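Local coordinates for protein negative regulator of ofd1 (Schizosaccharomyces pombe, PDB 3QTM) that is required for correct translation termination, directly inhibits Ofd1 and, probably thereby, stabilises the hypoxic transcription factor Sre1N, at residues A[44-49]-A[88-93]; A[76-81]-A[125-130]; A[248-253]-A[262-267]; A[300-305]-A[313-318]. All blocks are in the same frame, centred on the assembly; numbering follows the deposited sequence.

Contact 1 (A[44-49]-A[88-93])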
loop_
_atom_site.group_PDB
_atom_site.type_symbol
_atom_site.label_atom_id
_atom_site.label_comp_id
_atom_site.label_asym_id
_atom_site.label_seq_id
_atom_site.Cartn_x
_atom_site.Cartn_y
_atom_site.Cartn_z
ATOM N N LEU A 44 17.620 0.042 -15.949
ATOM C CA LEU A 44 17.710 1.294 -15.195
ATOM C C LEU A 44 18.021 1.078 -13.709
ATOM O O LEU A 44 18.739 1.872 -13.097
ATOM C CB LEU A 44 16.435 2.123 -15.364
ATOM C CG LEU A 44 16.236 2.617 -16.807
ATOM C CD1 LEU A 44 14.831 3.165 -17.072
ATOM C CD2 LEU A 44 17.282 3.664 -17.141
ATOM N N VAL A 45 17.471 0.011 -13.131
ATOM C CA VAL A 45 17.684 -0.296 -11.724
ATOM C C VAL A 45 19.135 -0.685 -11.465
ATOM O O VAL A 45 19.771 -0.157 -10.559
ATOM C CB VAL A 45 16.728 -1.432 -11.257
ATOM C CG1 VAL A 45 17.240 -2.078 -9.998
ATOM C CG2 VAL A 45 15.336 -0.876 -11.062
ATOM N N PHE A 46 19.662 -1.604 -12.268
ATOM C CA PHE A 46 21.061 -1.981 -12.152
ATOM C C PHE A 46 21.981 -0.777 -12.424
ATOM O O PHE A 46 23.050 -0.664 -11.832
ATOM C CB PHE A 46 21.388 -3.121 -13.121
ATOM C CG PHE A 46 21.064 -4.495 -12.587
ATOM C CD1 PHE A 46 21.466 -4.868 -11.316
ATOM C CD2 PHE A 46 20.392 -5.419 -13.372
ATOM C CE1 PHE A 46 21.184 -6.138 -10.816
ATOM C CE2 PHE A 46 20.107 -6.699 -12.892
ATOM C CZ PHE A 46 20.498 -7.059 -11.611
ATOM N N GLY A 47 21.569 0.102 -13.338
ATOM C CA GLY A 47 22.326 1.303 -13.653
ATOM C C GLY A 47 22.374 2.204 -12.429
ATOM O O GLY A 47 23.423 2.758 -12.100
ATOM N N THR A 48 21.239 2.322 -11.739
ATOM C CA THR A 48 21.172 3.083 -10.490
ATOM C C THR A 48 22.170 2.573 -9.473
ATOM O O THR A 48 22.897 3.344 -8.832
ATOM C CB THR A 48 19.768 2.997 -9.878
ATOM O OG1 THR A 48 18.810 3.357 -10.872
ATOM C CG2 THR A 48 19.631 3.936 -8.657
ATOM N N ILE A 49 22.210 1.257 -9.329
ATOM C CA ILE A 49 23.119 0.632 -8.379
ATOM C C ILE A 49 24.578 0.940 -8.738
ATOM O O ILE A 49 25.371 1.334 -7.879
ATOM C CB ILE A 49 22.862 -0.893 -8.296
ATOM C CG1 ILE A 49 21.528 -1.135 -7.578
ATOM C CG2 ILE A 49 24.044 -1.620 -7.612
ATOM C CD1 ILE A 49 20.888 -2.524 -7.817
ATOM N N GLN A 88 17.313 -11.724 -12.357
ATOM C CA GLN A 88 18.211 -12.815 -12.008
ATOM C C GLN A 88 18.990 -13.320 -13.226
ATOM O O GLN A 88 20.091 -13.856 -13.084
ATOM C CB GLN A 88 17.447 -13.970 -11.338
ATOM C CG GLN A 88 16.501 -14.723 -12.267
ATOM C CD GLN A 88 15.723 -15.804 -11.544
ATOM O OE1 GLN A 88 16.259 -16.488 -10.676
ATOM N NE2 GLN A 88 14.453 -15.958 -11.893
ATOM N N LYS A 89 18.423 -13.143 -14.418
ATOM C CA LYS A 89 19.100 -13.582 -15.642
ATOM C C LYS A 89 20.448 -12.891 -15.846
ATOM O O LYS A 89 21.295 -13.401 -16.576
ATOM C CB LYS A 89 18.210 -13.377 -16.876
ATOM C CG LYS A 89 16.850 -14.060 -16.767
ATOM C CD LYS A 89 16.107 -14.119 -18.100
ATOM C CE LYS A 89 15.887 -12.732 -18.682
ATOM N NZ LYS A 89 15.067 -12.753 -19.936
ATOM N N ARG A 90 20.655 -11.743 -15.204
ATOM C CA ARG A 90 21.889 -10.985 -15.413
ATOM C C ARG A 90 22.870 -11.226 -14.266
ATOM O O ARG A 90 23.922 -10.598 -14.187
ATOM C CB ARG A 90 21.592 -9.484 -15.540
ATOM C CG ARG A 90 20.120 -9.139 -15.695
ATOM C CD ARG A 90 19.727 -8.696 -17.106
ATOM N NE ARG A 90 19.963 -7.272 -17.316
ATOM C CZ ARG A 90 19.086 -6.395 -17.815
ATOM N NH1 ARG A 90 17.879 -6.765 -18.190
ATOM N NH2 ARG A 90 19.442 -5.124 -17.963
ATOM N N LEU A 91 22.520 -12.139 -13.372
ATOM C CA LEU A 91 23.310 -12.354 -12.163
ATOM C C LEU A 91 23.790 -13.803 -12.050
ATOM O O LEU A 91 23.219 -14.694 -12.682
ATOM C CB LEU A 91 22.467 -11.979 -10.933
ATOM C CG LEU A 91 21.929 -10.543 -10.898
ATOM C CD1 LEU A 91 20.932 -10.337 -9.755
ATOM C CD2 LEU A 91 23.086 -9.555 -10.793
ATOM N N LYS A 92 24.827 -14.036 -11.243
ATOM C CA LYS A 92 25.240 -15.398 -10.900
ATOM C C LYS A 92 24.091 -16.090 -10.174
ATOM O O LYS A 92 23.249 -15.428 -9.578
ATOM C CB LYS A 92 26.485 -15.392 -10.010
ATOM C CG LYS A 92 27.712 -14.745 -10.637
ATOM C CD LYS A 92 28.925 -14.829 -9.706
ATOM C CE LYS A 92 30.175 -14.255 -10.361
ATOM N NZ LYS A 92 31.424 -14.643 -9.643
ATOM N N GLU A 93 24.059 -17.418 -10.220
ATOM C CA GLU A 93 22.906 -18.161 -9.711
ATOM C C GLU A 93 22.833 -18.149 -8.183
ATOM O O GLU A 93 21.796 -18.454 -7.603
ATOM C CB GLU A 93 22.893 -19.602 -10.246
ATOM C CG GLU A 93 23.627 -20.624 -9.366
ATOM C CD GLU A 93 22.723 -21.281 -8.317
ATOM O OE1 GLU A 93 23.252 -21.751 -7.280
ATOM O OE2 GLU A 93 21.487 -21.326 -8.530
#

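Contact 2 (A[76-81]-A[125-130])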
loop_
_atom_site.group_PDB
_atom_site.type_symbol
_atom_site.label_atom_id
_atom_site.label_comp_id
_atom_site.label_asym_id
_atom_site.label_seq_id
_atom_site.Cartn_x
_atom_site.Cartn_y
_atom_site.Cartn_z
ATOM N N ALA A 76 16.677 1.025 -5.294
ATOM C CA ALA A 76 17.126 0.257 -6.446
ATOM C C ALA A 76 17.289 -1.223 -6.069
ATOM O O ALA A 76 16.848 -2.108 -6.800
ATOM C CB ALA A 76 18.429 0.833 -6.999
ATOM N N LEU A 77 17.920 -1.484 -4.927
ATOM C CA LEU A 77 18.076 -2.853 -4.434
ATOM C C LEU A 77 16.718 -3.552 -4.270
ATOM O O LEU A 77 16.542 -4.711 -4.658
ATOM C CB LEU A 77 18.886 -2.882 -3.120
ATOM C CG LEU A 77 20.366 -2.493 -3.262
ATOM C CD1 LEU A 77 20.987 -2.096 -1.918
ATOM C CD2 LEU A 77 21.185 -3.625 -3.918
ATOM N N LEU A 78 15.748 -2.837 -3.720
ATOM C CA LEU A 78 14.450 -3.436 -3.497
ATOM C C LEU A 78 13.817 -3.781 -4.832
ATOM O O LEU A 78 13.107 -4.785 -4.960
ATOM C CB LEU A 78 13.534 -2.479 -2.730
ATOM C CG LEU A 78 12.284 -3.147 -2.148
ATOM C CD1 LEU A 78 12.719 -4.322 -1.293
ATOM C CD2 LEU A 78 11.422 -2.149 -1.348
ATOM N N ALA A 79 14.076 -2.940 -5.829
ATOM C CA ALA A 79 13.421 -3.079 -7.112
ATOM C C ALA A 79 13.968 -4.309 -7.814
ATOM O O ALA A 79 13.253 -4.953 -8.583
ATOM C CB ALA A 79 13.607 -1.816 -7.978
ATOM N N VAL A 80 15.230 -4.636 -7.543
ATOM C CA VAL A 80 15.831 -5.837 -8.114
ATOM C C VAL A 80 15.057 -7.028 -7.568
ATOM O O VAL A 80 14.709 -7.941 -8.318
ATOM C CB VAL A 80 17.343 -5.979 -7.792
ATOM C CG1 VAL A 80 17.873 -7.365 -8.216
ATOM C CG2 VAL A 80 18.144 -4.876 -8.482
ATOM N N SER A 81 14.747 -6.989 -6.268
ATOM C CA SER A 81 13.943 -8.048 -5.663
ATOM C C SER A 81 12.544 -8.136 -6.286
ATOM O O SER A 81 12.056 -9.220 -6.537
ATOM C CB SER A 81 13.866 -7.915 -4.128
ATOM O OG SER A 81 13.022 -6.848 -3.723
ATOM N N LEU A 125 12.897 2.410 3.987
ATOM C CA LEU A 125 12.964 1.482 5.106
ATOM C C LEU A 125 11.642 0.732 5.252
ATOM O O LEU A 125 11.626 -0.495 5.323
ATOM C CB LEU A 125 13.258 2.226 6.411
ATOM C CG LEU A 125 14.706 2.616 6.667
ATOM C CD1 LEU A 125 14.772 3.750 7.704
ATOM C CD2 LEU A 125 15.513 1.387 7.116
ATOM N N ALA A 126 10.535 1.470 5.297
ATOM C CA ALA A 126 9.227 0.843 5.452
ATOM C C ALA A 126 8.945 -0.153 4.323
ATOM O O ALA A 126 8.518 -1.288 4.583
ATOM C CB ALA A 126 8.144 1.892 5.514
ATOM N N ARG A 127 9.189 0.278 3.081
ATOM C CA ARG A 127 8.982 -0.575 1.909
ATOM C C ARG A 127 9.771 -1.882 2.008
ATOM O O ARG A 127 9.239 -2.955 1.747
ATOM C CB ARG A 127 9.331 0.184 0.623
ATOM C CG ARG A 127 8.338 1.309 0.325
ATOM C CD ARG A 127 8.778 2.221 -0.827
ATOM N NE ARG A 127 9.423 1.491 -1.924
ATOM C CZ ARG A 127 8.766 0.762 -2.814
ATOM N NH1 ARG A 127 7.454 0.661 -2.722
ATOM N NH2 ARG A 127 9.409 0.141 -3.790
ATOM N N ALA A 128 11.032 -1.797 2.417
ATOM C CA ALA A 128 11.867 -2.989 2.487
ATOM C C ALA A 128 11.476 -3.911 3.639
ATOM O O ALA A 128 11.501 -5.126 3.477
ATOM C CB ALA A 128 13.346 -2.622 2.563
ATOM N N TYR A 129 11.120 -3.340 4.795
ATOM C CA TYR A 129 10.695 -4.154 5.933
ATOM C C TYR A 129 9.406 -4.900 5.587
ATOM O O TYR A 129 9.225 -6.056 5.972
ATOM C CB TYR A 129 10.470 -3.313 7.205
ATOM C CG TYR A 129 11.728 -2.789 7.868
ATOM C CD1 TYR A 129 12.814 -3.624 8.122
ATOM C CD2 TYR A 129 11.813 -1.465 8.274
ATOM C CE1 TYR A 129 13.966 -3.144 8.734
ATOM C CE2 TYR A 129 12.957 -0.971 8.887
ATOM C CZ TYR A 129 14.027 -1.809 9.110
ATOM O OH TYR A 129 15.147 -1.306 9.721
ATOM N N LEU A 130 8.503 -4.237 4.875
ATOM C CA LEU A 130 7.248 -4.891 4.493
ATOM C C LEU A 130 7.482 -5.986 3.454
ATOM O O LEU A 130 6.827 -7.032 3.508
ATOM C CB LEU A 130 6.187 -3.895 4.007
ATOM C CG LEU A 130 5.569 -2.992 5.083
ATOM C CD1 LEU A 130 4.607 -1.987 4.455
ATOM C CD2 LEU A 130 4.867 -3.811 6.171
#

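Contact 3 (A[248-253]-A[262-267])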
loop_
_atom_site.group_PDB
_atom_site.type_symbol
_atom_site.label_atom_id
_atom_site.label_comp_id
_atom_site.label_asym_id
_atom_site.label_seq_id
_atom_site.Cartn_x
_atom_site.Cartn_y
_atom_site.Cartn_z
ATOM N N GLU A 248 -15.829 -4.710 8.224
ATOM C CA GLU A 248 -15.988 -6.158 8.401
ATOM C C GLU A 248 -15.425 -6.640 9.722
ATOM O O GLU A 248 -15.943 -7.580 10.318
ATOM C CB GLU A 248 -15.315 -6.934 7.281
ATOM C CG GLU A 248 -15.986 -6.790 5.957
ATOM C CD GLU A 248 -15.090 -7.249 4.833
ATOM O OE1 GLU A 248 -14.146 -8.033 5.111
ATOM O OE2 GLU A 248 -15.327 -6.816 3.682
ATOM N N TYR A 249 -14.351 -6.006 10.171
ATOM C CA TYR A 249 -13.760 -6.339 11.454
ATOM C C TYR A 249 -14.839 -6.272 12.527
ATOM O O TYR A 249 -14.984 -7.180 13.352
ATOM C CB TYR A 249 -12.637 -5.362 11.772
ATOM C CG TYR A 249 -12.120 -5.411 13.196
ATOM C CD1 TYR A 249 -11.266 -6.429 13.622
ATOM C CD2 TYR A 249 -12.459 -4.417 14.105
ATOM C CE1 TYR A 249 -10.779 -6.458 14.924
ATOM C CE2 TYR A 249 -11.979 -4.434 15.400
ATOM C CZ TYR A 249 -11.139 -5.449 15.809
ATOM O OH TYR A 249 -10.671 -5.441 17.110
ATOM N N TYR A 250 -15.618 -5.198 12.486
ATOM C CA TYR A 250 -16.650 -4.981 13.479
ATOM C C TYR A 250 -17.868 -5.866 13.268
ATOM O O TYR A 250 -18.430 -6.392 14.227
ATOM C CB TYR A 250 -17.047 -3.516 13.501
ATOM C CG TYR A 250 -16.014 -2.644 14.162
ATOM C CD1 TYR A 250 -15.731 -2.779 15.517
ATOM C CD2 TYR A 250 -15.325 -1.682 13.438
ATOM C CE1 TYR A 250 -14.785 -1.976 16.132
ATOM C CE2 TYR A 250 -14.384 -0.877 14.039
ATOM C CZ TYR A 250 -14.116 -1.024 15.384
ATOM O OH TYR A 250 -13.173 -0.214 15.977
HETATM N N MSE A 251 -18.270 -6.033 12.013
HETATM C CA MSE A 251 -19.422 -6.860 11.703
HETATM C C MSE A 251 -19.153 -8.286 12.133
HETATM O O MSE A 251 -20.043 -8.972 12.626
HETATM C CB MSE A 251 -19.760 -6.797 10.217
HETATM C CG MSE A 251 -20.154 -5.399 9.752
HETATM SE SE MSE A 251 -20.709 -5.304 7.872
HETATM C CE MSE A 251 -19.032 -5.715 6.972
ATOM N N ASP A 252 -17.913 -8.724 11.963
ATOM C CA ASP A 252 -17.536 -10.070 12.381
ATOM C C ASP A 252 -17.621 -10.230 13.892
ATOM O O ASP A 252 -18.077 -11.261 14.379
ATOM C CB ASP A 252 -16.140 -10.421 11.886
ATOM C CG ASP A 252 -16.101 -10.646 10.390
ATOM O OD1 ASP A 252 -17.117 -10.341 9.719
ATOM O OD2 ASP A 252 -15.060 -11.120 9.883
ATOM N N LEU A 253 -17.183 -9.212 14.626
ATOM C CA LEU A 253 -17.286 -9.227 16.077
ATOM C C LEU A 253 -18.740 -9.343 16.474
ATOM O O LEU A 253 -19.099 -10.119 17.357
ATOM C CB LEU A 253 -16.706 -7.950 16.676
ATOM C CG LEU A 253 -15.187 -7.826 16.620
ATOM C CD1 LEU A 253 -14.730 -6.550 17.306
ATOM C CD2 LEU A 253 -14.555 -9.027 17.271
ATOM N N ASP A 262 -24.532 -2.326 20.741
ATOM C CA ASP A 262 -24.739 -1.028 20.105
ATOM C C ASP A 262 -23.421 -0.424 19.647
ATOM O O ASP A 262 -23.356 0.266 18.627
ATOM C CB ASP A 262 -25.423 -0.060 21.076
ATOM C CG ASP A 262 -26.672 -0.649 21.706
ATOM O OD1 ASP A 262 -27.181 -1.661 21.177
ATOM O OD2 ASP A 262 -27.143 -0.102 22.729
ATOM N N ASP A 263 -22.370 -0.670 20.421
ATOM C CA ASP A 263 -21.063 -0.116 20.116
ATOM C C ASP A 263 -20.537 -0.673 18.791
ATOM O O ASP A 263 -20.178 0.083 17.887
ATOM C CB ASP A 263 -20.084 -0.415 21.248
ATOM C CG ASP A 263 -18.897 0.513 21.241
ATOM O OD1 ASP A 263 -19.031 1.625 20.685
ATOM O OD2 ASP A 263 -17.835 0.134 21.786
ATOM N N LEU A 264 -20.489 -1.997 18.686
ATOM C CA LEU A 264 -20.065 -2.657 17.458
ATOM C C LEU A 264 -20.836 -2.152 16.241
ATOM O O LEU A 264 -20.246 -1.818 15.208
ATOM C CB LEU A 264 -20.225 -4.166 17.575
ATOM C CG LEU A 264 -19.250 -4.853 18.526
ATOM C CD1 LEU A 264 -19.391 -6.364 18.404
ATOM C CD2 LEU A 264 -17.814 -4.405 18.248
ATOM N N ILE A 265 -22.157 -2.097 16.362
ATOM C CA ILE A 265 -22.982 -1.629 15.261
ATOM C C ILE A 265 -22.675 -0.181 14.891
ATOM O O ILE A 265 -22.584 0.158 13.713
ATOM C CB ILE A 265 -24.481 -1.778 15.572
ATOM C CG1 ILE A 265 -24.839 -3.264 15.699
ATOM C CG2 ILE A 265 -25.308 -1.102 14.491
ATOM C CD1 ILE A 265 -26.319 -3.532 15.862
ATOM N N ASN A 266 -22.514 0.670 15.896
ATOM C CA ASN A 266 -22.220 2.069 15.644
ATOM C C ASN A 266 -20.872 2.249 14.955
ATOM O O ASN A 266 -20.730 3.087 14.073
ATOM C CB ASN A 266 -22.260 2.878 16.940
ATOM C CG ASN A 266 -23.656 2.944 17.543
ATOM O OD1 ASN A 266 -24.635 2.484 16.939
ATOM N ND2 ASN A 266 -23.756 3.513 18.741
ATOM N N LYS A 267 -19.882 1.460 15.363
ATOM C CA LYS A 267 -18.549 1.566 14.785
ATOM C C LYS A 267 -18.521 1.009 13.365
ATOM O O LYS A 267 -17.926 1.609 12.475
ATOM C CB LYS A 267 -17.512 0.869 15.665
ATOM C CG LYS A 267 -17.196 1.636 16.936
ATOM C CD LYS A 267 -16.417 0.794 17.934
ATOM C CE LYS A 267 -15.938 1.646 19.108
ATOM N NZ LYS A 267 -15.266 0.832 20.161
#

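Contact 4 (A[300-305]-A[313-318])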
loop_
_atom_site.group_PDB
_atom_site.type_symbol
_atom_site.label_atom_id
_atom_site.label_comp_id
_atom_site.label_asym_id
_atom_site.label_seq_id
_atom_site.Cartn_x
_atom_site.Cartn_y
_atom_site.Cartn_z
HETATM N N MSE A 300 -26.120 -2.574 1.347
HETATM C CA MSE A 300 -26.694 -3.821 1.844
HETATM C C MSE A 300 -26.075 -4.245 3.170
HETATM O O MSE A 300 -26.753 -4.808 4.022
HETATM C CB MSE A 300 -26.547 -4.937 0.813
HETATM C CG MSE A 300 -27.546 -4.856 -0.323
HETATM SE SE MSE A 300 -27.190 -6.196 -1.711
HETATM C CE MSE A 300 -26.102 -5.170 -2.943
ATOM N N ASP A 301 -24.786 -3.961 3.344
ATOM C CA ASP A 301 -24.122 -4.141 4.635
ATOM C C ASP A 301 -24.704 -3.199 5.696
ATOM O O ASP A 301 -24.915 -3.590 6.844
ATOM C CB ASP A 301 -22.616 -3.900 4.500
ATOM C CG ASP A 301 -21.888 -5.066 3.829
ATOM O OD1 ASP A 301 -22.401 -6.209 3.883
ATOM O OD2 ASP A 301 -20.795 -4.836 3.261
ATOM N N LEU A 302 -24.947 -1.950 5.314
ATOM C CA LEU A 302 -25.620 -1.018 6.207
ATOM C C LEU A 302 -27.010 -1.531 6.619
ATOM O O LEU A 302 -27.372 -1.491 7.794
ATOM C CB LEU A 302 -25.724 0.354 5.551
ATOM C CG LEU A 302 -24.412 1.136 5.638
ATOM C CD1 LEU A 302 -24.369 2.297 4.652
ATOM C CD2 LEU A 302 -24.195 1.614 7.069
ATOM N N ALA A 303 -27.773 -2.026 5.650
ATOM C CA ALA A 303 -29.128 -2.496 5.900
ATOM C C ALA A 303 -29.139 -3.692 6.838
ATOM O O ALA A 303 -30.055 -3.861 7.644
ATOM C CB ALA A 303 -29.811 -2.849 4.592
ATOM N N GLN A 304 -28.114 -4.526 6.729
ATOM C CA GLN A 304 -28.073 -5.782 7.471
ATOM C C GLN A 304 -27.941 -5.574 8.982
ATOM O O GLN A 304 -28.480 -6.344 9.779
ATOM C CB GLN A 304 -26.928 -6.654 6.951
ATOM C CG GLN A 304 -26.673 -7.901 7.774
ATOM C CD GLN A 304 -25.453 -8.664 7.292
ATOM O OE1 GLN A 304 -25.391 -9.095 6.133
ATOM N NE2 GLN A 304 -24.470 -8.836 8.180
ATOM N N ILE A 305 -27.240 -4.519 9.375
ATOM C CA ILE A 305 -26.868 -4.346 10.777
ATOM C C ILE A 305 -27.610 -3.214 11.479
ATOM O O ILE A 305 -27.638 -3.153 12.710
ATOM C CB ILE A 305 -25.345 -4.100 10.917
ATOM C CG1 ILE A 305 -24.954 -2.757 10.295
ATOM C CG2 ILE A 305 -24.568 -5.238 10.279
ATOM C CD1 ILE A 305 -23.633 -2.231 10.781
ATOM N N ASP A 313 -34.901 0.602 5.620
ATOM C CA ASP A 313 -35.687 0.852 4.413
ATOM C C ASP A 313 -34.927 1.733 3.430
ATOM O O ASP A 313 -34.895 1.454 2.226
ATOM C CB ASP A 313 -37.024 1.524 4.759
ATOM C CG ASP A 313 -38.052 0.545 5.321
ATOM O OD1 ASP A 313 -37.720 -0.649 5.514
ATOM O OD2 ASP A 313 -39.200 0.980 5.573
ATOM N N ASN A 314 -34.339 2.814 3.940
ATOM C CA ASN A 314 -33.556 3.723 3.101
ATOM C C ASN A 314 -32.399 3.005 2.390
ATOM O O ASN A 314 -32.254 3.099 1.166
ATOM C CB ASN A 314 -33.018 4.897 3.922
ATOM C CG ASN A 314 -34.113 5.846 4.375
ATOM O OD1 ASN A 314 -35.171 5.945 3.749
ATOM N ND2 ASN A 314 -33.862 6.550 5.465
ATOM N N TYR A 315 -31.588 2.287 3.163
ATOM C CA TYR A 315 -30.443 1.570 2.616
ATOM C C TYR A 315 -30.864 0.614 1.494
ATOM O O TYR A 315 -30.243 0.591 0.426
ATOM C CB TYR A 315 -29.713 0.797 3.716
ATOM C CG TYR A 315 -29.135 1.663 4.822
ATOM C CD1 TYR A 315 -28.537 2.891 4.536
ATOM C CD2 TYR A 315 -29.158 1.237 6.146
ATOM C CE1 TYR A 315 -27.999 3.681 5.544
ATOM C CE2 TYR A 315 -28.610 2.016 7.164
ATOM C CZ TYR A 315 -28.039 3.240 6.857
ATOM O OH TYR A 315 -27.497 4.020 7.863
ATOM N N LEU A 316 -31.922 -0.161 1.738
ATOM C CA LEU A 316 -32.364 -1.166 0.775
ATOM C C LEU A 316 -32.808 -0.528 -0.535
ATOM O O LEU A 316 -32.498 -1.041 -1.610
ATOM C CB LEU A 316 -33.487 -2.029 1.357
ATOM C CG LEU A 316 -33.063 -2.933 2.520
ATOM C CD1 LEU A 316 -34.259 -3.693 3.128
ATOM C CD2 LEU A 316 -31.964 -3.899 2.081
ATOM N N LYS A 317 -33.533 0.588 -0.442
ATOM C CA LYS A 317 -33.955 1.309 -1.634
ATOM C C LYS A 317 -32.740 1.797 -2.416
ATOM O O LYS A 317 -32.681 1.650 -3.635
ATOM C CB LYS A 317 -34.857 2.503 -1.296
ATOM C CG LYS A 317 -35.636 2.997 -2.521
ATOM C CD LYS A 317 -36.253 4.392 -2.357
ATOM C CE LYS A 317 -36.908 4.835 -3.679
ATOM N NZ LYS A 317 -37.210 6.299 -3.786
ATOM N N GLU A 318 -31.777 2.383 -1.710
ATOM C CA GLU A 318 -30.546 2.858 -2.352
ATOM C C GLU A 318 -29.799 1.731 -3.082
ATOM O O GLU A 318 -29.339 1.917 -4.202
ATOM C CB GLU A 318 -29.628 3.558 -1.342
ATOM C CG GLU A 318 -30.163 4.907 -0.873
ATOM C CD GLU A 318 -29.203 5.636 0.057
ATOM O OE1 GLU A 318 -28.811 5.052 1.090
ATOM O OE2 GLU A 318 -28.836 6.795 -0.250
#

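Contact 1 (A[44-49]-A[88-93])
The ring of Phe46 reaches out from helix 38-58 and overlaps Leu91 and the aliphatic part of Arg90, at the exit of the short helix 84-87 in an all-helical, tetratricopeptide-repeat-like fold. Here a loop, not a second long helix, closes against the helix, and the contact lies at the surface. The far end of the ring does most of the touching: CZ of Phe46 meets CD2 of Leu91 at 3.7 Å, and CD1 of Leu91 lies 3.8 Å from the same CZ, both methyls of the fork taking part. With CG anti to the carbonyl carbon (chi1 -84°), the Phe46 ring points out from its helix to meet Leu91 head-on. Next to this, CE2 of Phe46 lies 3.7 Å from CG of Arg90. The arginine chain bends at chi2 and chi3 and turns its guanidinium back to helix 38-58, where NH1 forms a salt bridge with Asp39 and NH2 a hydrogen bond with Ser43; its plane stands 46° from that of the ring. With an alanine at Phe46 the Leu91 methyls would probably lose this aromatic partner, leaving a gap between loop and helix. Within helix 38-58, the Thr48 side chain adds to the one-turn backbone bond to Leu44, with OG1 of Thr48 2.7 Å from O of Leu44.

Contact 2 (A[76-81]-A[125-130])
This is a small, fully buried apolar contact between helix 67-82 and helix 119-142, in the N-terminal half of the helical repeat array. One side chain, Leu78, carries it from the first helix. Its CG stands anti to the backbone N (chi1 -165°), which sends the two methyls across to the opposite helix, where they divide the work. CD2 of Leu78 rests 3.7 Å from CB of Arg127 and 3.8 Å from the backbone N of Ala128, while CD1 of Leu78 comes within 4.3 Å of CB of Ala128. With so small a residue as Ala128 at the interface, the backbones come close: CA of Leu78 and CA of Ala128 are 6.5 Å apart. Arg127 bends at chi3, bringing NH2 of Arg127 to 3.9 Å from CD2 of Leu78, so that one methyl is flanked by both the root and the tip of the arginine. The buried guanidinium has a polar partner beyond the two helices, NH1 donating to the carbonyl O of Ser184. Helix 38-58 packs on Ala76, Ala79 and Val80, helix 97-110 touches both segments, as Ser81 on Ile101 and Ala128 on Ile105, and helix 151-170 lies against Leu125, Ala126, Tyr129 and Leu130.

Contact 3 (A[248-253]-A[262-267])
Tyr250 and Lys267 form the centre of this contact, the lysine chain lying over a face of the phenol. CB of Lys267 sits 3.8 Å from the ring centroid of Tyr250 and only 4° off its normal, a CH-pi contact, and CD of Lys267 continues along the ring to 3.7 Å from CE1 of Tyr250. Leu264 takes the edge, with CD2 3.8 Å from CD1 of Tyr250, and its other methyl, CD1, presses to 3.6 Å from CB of Leu253, the two leucines crossing nearly at a right angle. Tyr249, the preceding residue, lies over the opposite face of the Tyr250 ring, leaving the phenol sandwiched. Farther out, the extended lysine places NZ of Lys267 3.1 Å from OD2 of Asp263 in a salt bridge one turn back, and the same ammonium also pairs with Glu204. That glutamate accepts a hydrogen bond from the Tyr250 hydroxyl as well, fixing both tips. A leucine in place of Tyr250 would probably deprive the lysine methylenes of their flat support and Glu204 of its phenol partner. The short segments run antiparallel, at 155° with axes 8.7 Å apart: the helical hairpin from which tetratricopeptide-like arrays are built.

Contact 4 (A[300-305]-A[313-318])
The flat ring of Tyr315 is the main bump here, and it slots against Leu302 and the neighbouring backbone of helix 292-305. CB of Leu302 stands 3.6 Å from the Tyr315 ring centroid, 10° off the normal, so the leucine root lies over the middle of one face in a CH-pi contact. The leucine branches extend the cover outward, CD1 of Leu302 reaching 4.0 Å from CE1 of Tyr315, and the two side chains cross at about a right angle. At its inner rim the ring dips toward the main chain: CD2 of Tyr315 is 3.5 Å from the carbonyl C of Leu302. Ala303 supplies the hollow. Its lone methyl lets the helices close in, and two residues of helix 309-328 fit around it, CB of Tyr315 at 3.8 Å from CB of Ala303 and CD2 of Leu316 at 3.5 Å from the same atom, a tight carbon pair. Having CG anti to the carbonyl carbon (chi1 -67°) brings the CD2 methyl of Leu316 onto Ala303. The two short segments run antiparallel, their axes 8.2 Å apart at closest and 155° between directions. Helix 262-285 backs them, Leu272 touching Leu302, and Ala268 and Ser269 touching Ile305, while helix 335-343 packs Phe340 on both Leu316 and Met300, a selenomethionine in this crystal.

Contacts 1 and 2 lie on one side of the chain's centre and contacts 3 and 4 on the other, centres of contacts 1 and 4 being about 54 Å apart. In the N-terminal half, segments alternate along the chain, and successive helices 38-58 and 67-82 join the two contacts through Val45 and Ile49 packed on Ala76, Ala79 and Val80. In the C-terminal half, contacts 3 and 4 are consecutive local hairpins, centres about 16 Å apart, touching where Ile265 meets Ile305. Contacts 2 and 3 stay about 18 Å apart at their nearest atoms. The elongated helical array thus combines N-terminal contacts bridging elements separated in the chain with C-terminal hairpins of successive helices.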